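Local coordinates for protein enoyl-CoA hydratase (Mycobacterium tuberculosis, PDB 5KJP) that probably catalyses the reversible hydration of the double bond of 2-enoyl-CoA thioesters in fatty acid metabolism, as a trimeric member of the crotonase superfamily, at residues Asp171-Pro174 with Ala175-His179; Glu156-Pro159 with Tyr160-Met164. One frame throughout, in Å; residues are numbered along the deposited sequence.

Contact 1: residues Asp171-Pro174 with Ala175-His179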
loop_
_atom_site.group_PDB
_atom_site.type_symbol
_atom_site.label_atom_id
_atom_site.label_comp_id
_atom_site.label_asym_id
_atom_site.label_seq_id
_atom_site.Cartn_x
_atom_site.Cartn_y
_atom_site.Cartn_z
ATOM N N ASP A 171 -15.241 -8.254 -11.119
ATOM C CA ASP A 171 -15.593 -9.319 -10.175
ATOM C C ASP A 171 -16.062 -8.771 -8.831
ATOM O O ASP A 171 -15.627 -7.705 -8.401
ATOM C CB ASP A 171 -14.400 -10.252 -9.911
ATOM C CG ASP A 171 -14.155 -11.255 -11.030
ATOM O OD1 ASP A 171 -14.974 -11.361 -11.975
ATOM O OD2 ASP A 171 -13.129 -11.967 -10.939
ATOM N N ASN A 172 -16.931 -9.516 -8.158
ATOM C CA ASN A 172 -17.268 -9.208 -6.773
ATOM C C ASN A 172 -16.100 -9.504 -5.848
ATOM O O ASN A 172 -15.331 -10.441 -6.076
ATOM C CB ASN A 172 -18.486 -10.009 -6.309
ATOM C CG ASN A 172 -19.777 -9.550 -6.961
ATOM O OD1 ASN A 172 -19.821 -8.525 -7.638
ATOM N ND2 ASN A 172 -20.840 -10.316 -6.759
ATOM N N LEU A 173 -15.982 -8.700 -4.798
ATOM C CA LEU A 173 -15.013 -8.924 -3.740
ATOM C C LEU A 173 -15.747 -9.294 -2.450
ATOM O O LEU A 173 -16.349 -8.426 -1.811
ATOM C CB LEU A 173 -14.155 -7.669 -3.526
ATOM C CG LEU A 173 -13.149 -7.697 -2.365
ATOM C CD1 LEU A 173 -12.077 -8.744 -2.619
ATOM C CD2 LEU A 173 -12.528 -6.318 -2.169
ATOM N N PRO A 174 -15.712 -10.580 -2.068
ATOM C CA PRO A 174 -16.400 -10.993 -0.840
ATOM C C PRO A 174 -15.800 -10.296 0.377
ATOM O O PRO A 174 -14.594 -10.022 0.407
ATOM C CB PRO A 174 -16.170 -12.509 -0.790
ATOM C CG PRO A 174 -15.804 -12.895 -2.204
ATOM C CD PRO A 174 -15.047 -11.712 -2.733
ATOM N N ALA A 175 -16.639 -10.001 1.363
ATOM C CA ALA A 175 -16.204 -9.261 2.545
ATOM C C ALA A 175 -15.020 -9.907 3.261
ATOM O O ALA A 175 -14.135 -9.206 3.759
ATOM C CB ALA A 175 -17.358 -9.106 3.509
ATOM N N GLU A 176 -14.999 -11.237 3.330
ATOM C CA GLU A 176 -13.944 -11.897 4.092
ATOM C C GLU A 176 -12.586 -11.699 3.414
ATOM O O GLU A 176 -11.591 -11.418 4.080
ATOM C CB GLU A 176 -14.270 -13.379 4.295
ATOM C CG GLU A 176 -15.398 -13.562 5.312
ATOM C CD GLU A 176 -15.566 -14.990 5.794
ATOM O OE1 GLU A 176 -15.374 -15.921 4.985
ATOM O OE2 GLU A 176 -15.899 -15.173 6.986
ATOM N N ARG A 177 -12.563 -11.807 2.091
ATOM C CA ARG A 177 -11.374 -11.470 1.311
ATOM C C ARG A 177 -11.011 -9.989 1.467
ATOM O O ARG A 177 -9.838 -9.632 1.600
ATOM C CB ARG A 177 -11.600 -11.800 -0.166
ATOM C CG ARG A 177 -10.442 -11.424 -1.076
ATOM C CD ARG A 177 -9.339 -12.467 -1.087
ATOM N NE ARG A 177 -8.391 -12.191 -2.164
ATOM C CZ ARG A 177 -7.075 -12.131 -2.005
ATOM N NH1 ARG A 177 -6.539 -12.344 -0.807
ATOM N NH2 ARG A 177 -6.295 -11.869 -3.048
ATOM N N ALA A 178 -12.025 -9.127 1.435
ATOM C CA ALA A 178 -11.812 -7.695 1.611
ATOM C C ALA A 178 -11.176 -7.380 2.969
ATOM O O ALA A 178 -10.382 -6.445 3.088
ATOM C CB ALA A 178 -13.126 -6.941 1.447
ATOM N N HIS A 179 -11.518 -8.163 3.992
ATOM C CA HIS A 179 -10.884 -8.012 5.294
ATOM C C HIS A 179 -9.420 -8.460 5.249
ATOM O O HIS A 179 -8.549 -7.801 5.823
ATOM C CB HIS A 179 -11.646 -8.798 6.360
ATOM C CG HIS A 179 -11.015 -8.732 7.718
ATOM N ND1 HIS A 179 -11.094 -7.612 8.517
ATOM C CD2 HIS A 179 -10.281 -9.637 8.402
ATOM C CE1 HIS A 179 -10.441 -7.836 9.645
ATOM N NE2 HIS A 179 -9.937 -9.054 9.604
#
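The isobutyl group of L173 lies against the first turn of the helix that starts at A175, and its two methyls meet different residues there. CD1 touches the arginine stem, 3.5 Å from R177 CG, while CD2 rests on the methyl of A178, 3.7 Å from its CB. The side chains of L173 and R177 cross at about a right angle, and the leucine methyl meets only CB and CG of the arginine. R177 has CG anti to its own backbone N (chi1 177°) and then bends at chi2, which carries the guanidinium away from the leucine; there NH1 forms a salt bridge with E180, one residue beyond this stretch.

P174 sits at the N-cap, but as a proline it offers the helix its carbonyl instead of a capping side chain. A178 N donates to P174 O at 2.9 Å, with an N-H...O angle of 161° and the donor in the carbonyl plane, closing the first helical turn. The CB atoms of R177 and A178 also come close to this oxygen, at 3.5 Å and 3.6 Å.

This is a strand-to-helix junction of the crotonase fold, just ahead of strand 186-188 at the edge of the main sheet. Backbone bonds tie L173 to F135, next to which strand 173-174 runs antiparallel as an edge of a small three-stranded sheet. L173 also packs on L166 of helix 160-169, A175 on L187 of strand 186-188, and R177 on H179 of the second subunit.

Contact 2: residues Glu156-Pro159 with Tyr160-Met164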
loop_
_atom_site.group_PDB
_atom_site.type_symbol
_atom_site.label_atom_id
_atom_site.label_comp_id
_atom_site.label_asym_id
_atom_site.label_seq_id
_atom_site.Cartn_x
_atom_site.Cartn_y
_atom_site.Cartn_z
ATOM N N GLU A 156 -5.417 2.313 -3.317
ATOM C CA GLU A 156 -4.761 2.849 -2.133
ATOM C C GLU A 156 -5.223 2.144 -0.866
ATOM O O GLU A 156 -4.626 2.326 0.194
ATOM C CB GLU A 156 -5.020 4.347 -2.002
ATOM C CG GLU A 156 -4.498 5.176 -3.155
ATOM C CD GLU A 156 -4.868 6.646 -3.014
ATOM O OE1 GLU A 156 -5.668 6.972 -2.112
ATOM O OE2 GLU A 156 -4.352 7.467 -3.799
ATOM N N ARG A 157 -6.278 1.343 -0.971
ATOM C CA ARG A 157 -6.853 0.672 0.192
ATOM C C ARG A 157 -6.475 -0.806 0.248
ATOM O O ARG A 157 -6.370 -1.384 1.327
ATOM C CB ARG A 157 -8.376 0.816 0.188
ATOM C CG ARG A 157 -8.876 2.230 0.481
ATOM C CD ARG A 157 -8.955 2.512 1.985
ATOM N NE ARG A 157 -10.314 2.374 2.520
ATOM C CZ ARG A 157 -11.275 3.289 2.380
ATOM N NH1 ARG A 157 -11.027 4.408 1.710
ATOM N NH2 ARG A 157 -12.486 3.082 2.902
ATOM N N ILE A 158 -6.298 -1.417 -0.923
ATOM C CA ILE A 158 -5.933 -2.829 -1.026
ATOM C C ILE A 158 -4.710 -2.943 -1.930
ATOM O O ILE A 158 -4.320 -1.949 -2.546
ATOM C CB ILE A 158 -7.110 -3.682 -1.576
ATOM C CG1 ILE A 158 -7.437 -3.293 -3.022
ATOM C CG2 ILE A 158 -8.337 -3.556 -0.674
ATOM C CD1 ILE A 158 -8.485 -4.211 -3.669
ATOM N N PRO A 159 -4.076 -4.133 -1.994
ATOM C CA PRO A 159 -2.879 -4.192 -2.840
ATOM C C PRO A 159 -3.196 -3.814 -4.280
ATOM O O PRO A 159 -4.244 -4.190 -4.811
ATOM C CB PRO A 159 -2.437 -5.654 -2.729
ATOM C CG PRO A 159 -2.958 -6.094 -1.382
ATOM C CD PRO A 159 -4.288 -5.397 -1.262
ATOM N N TYR A 160 -2.301 -3.026 -4.866
ATOM C CA TYR A 160 -2.461 -2.454 -6.196
ATOM C C TYR A 160 -2.971 -3.445 -7.242
ATOM O O TYR A 160 -3.904 -3.147 -7.990
ATOM C CB TYR A 160 -1.117 -1.864 -6.635
ATOM C CG TYR A 160 -1.072 -1.323 -8.050
ATOM C CD1 TYR A 160 -0.793 -2.160 -9.124
ATOM C CD2 TYR A 160 -1.277 0.025 -8.305
ATOM C CE1 TYR A 160 -0.741 -1.676 -10.417
ATOM C CE2 TYR A 160 -1.214 0.524 -9.604
ATOM C CZ TYR A 160 -0.948 -0.336 -10.653
ATOM O OH TYR A 160 -0.891 0.130 -11.951
ATOM N N ALA A 161 -2.364 -4.625 -7.294
ATOM C CA ALA A 161 -2.685 -5.586 -8.342
ATOM C C ALA A 161 -4.082 -6.172 -8.168
ATOM O O ALA A 161 -4.729 -6.535 -9.151
ATOM C CB ALA A 161 -1.652 -6.704 -8.372
ATOM N N ILE A 162 -4.532 -6.287 -6.918
ATOM C CA ILE A 162 -5.866 -6.811 -6.655
ATOM C C ILE A 162 -6.894 -5.748 -7.034
ATOM O O ILE A 162 -7.950 -6.059 -7.590
ATOM C CB ILE A 162 -6.060 -7.237 -5.182
ATOM C CG1 ILE A 162 -4.918 -8.158 -4.720
ATOM C CG2 ILE A 162 -7.419 -7.912 -5.003
ATOM C CD1 ILE A 162 -4.702 -9.371 -5.612
ATOM N N ALA A 163 -6.574 -4.490 -6.754
ATOM C CA ALA A 163 -7.432 -3.390 -7.182
ATOM C C ALA A 163 -7.546 -3.360 -8.713
ATOM O O ALA A 163 -8.640 -3.220 -9.254
ATOM C CB ALA A 163 -6.904 -2.065 -6.647
HETATM N N MSE A 164 -6.411 -3.505 -9.397
HETATM C CA MSE A 164 -6.379 -3.626 -10.859
HETATM C C MSE A 164 -7.266 -4.775 -11.340
HETATM O O MSE A 164 -8.082 -4.610 -12.258
HETATM C CB MSE A 164 -4.937 -3.839 -11.351
HETATM C CG MSE A 164 -4.778 -3.932 -12.877
HETATM SE SE MSE A 164 -5.124 -2.223 -13.783
HETATM C CE MSE A 164 -3.458 -1.304 -13.296
#
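A chi1 of 65° sets CG1 of I158 between its backbone N and carbonyl carbon, and a nearly extended chi2 of 173° then sends CD1 toward the first turn of helix 160-169. The motif is a helix N-terminus with proline at the N-cap, in the short link between two helices of the crotonase fold. I158 packs across this turn: CD1 comes within 3.6 Å of A163 N, and CG1 lies 3.9 Å from A163 CB. The same CD1 meets the branch of I162 that stands anti to its backbone N, at 4.1 Å from CG2. The other branch, CG1 of I162, turns to the proline ring and lies 4.0 Å from P159 CB. I162 therefore touches both residues of the link, one with each branch.

Y160 directs its ring away from the link toward the second subunit, where OH is hydrogen-bonded to R223 of that subunit and the side chain packs on T220. A161 O accepts a bond from N185 of the same neighbour, so the helix start is also part of the trimer interface. Within the chain, L181 packs against I158, P159 and I162, and helix 150-157 supplies L154 and P155 against A163.

Two amides converge on one carbonyl at the cap. I162 N makes a weak hydrogen bond to P159 O, bent to an N-H...O angle of 126°, whereas A163 N donates to that oxygen at 3.0 Å, nearly along the C=O axis.

Overall arrangement
From the N terminus, the chain lays down the first five strands of the main mixed sheet, 17-22 to 126-130, before helix 150-157 leads into contact 2, the turn into helix 160-169. Strand 173-174 follows, and contact 1 makes the change to helix 175-180. Only then does 186-188 add the sixth strand at the sheet's edge. The segments of each contact are continuous, so neither closes a loop; each is one turn at a helix start. The contacts lie in series and neither nest nor cross. Their centres are about 12 Å apart, and R177 NH2 packs on I162 CD1 at 3.9 Å. Both touch the second subunit.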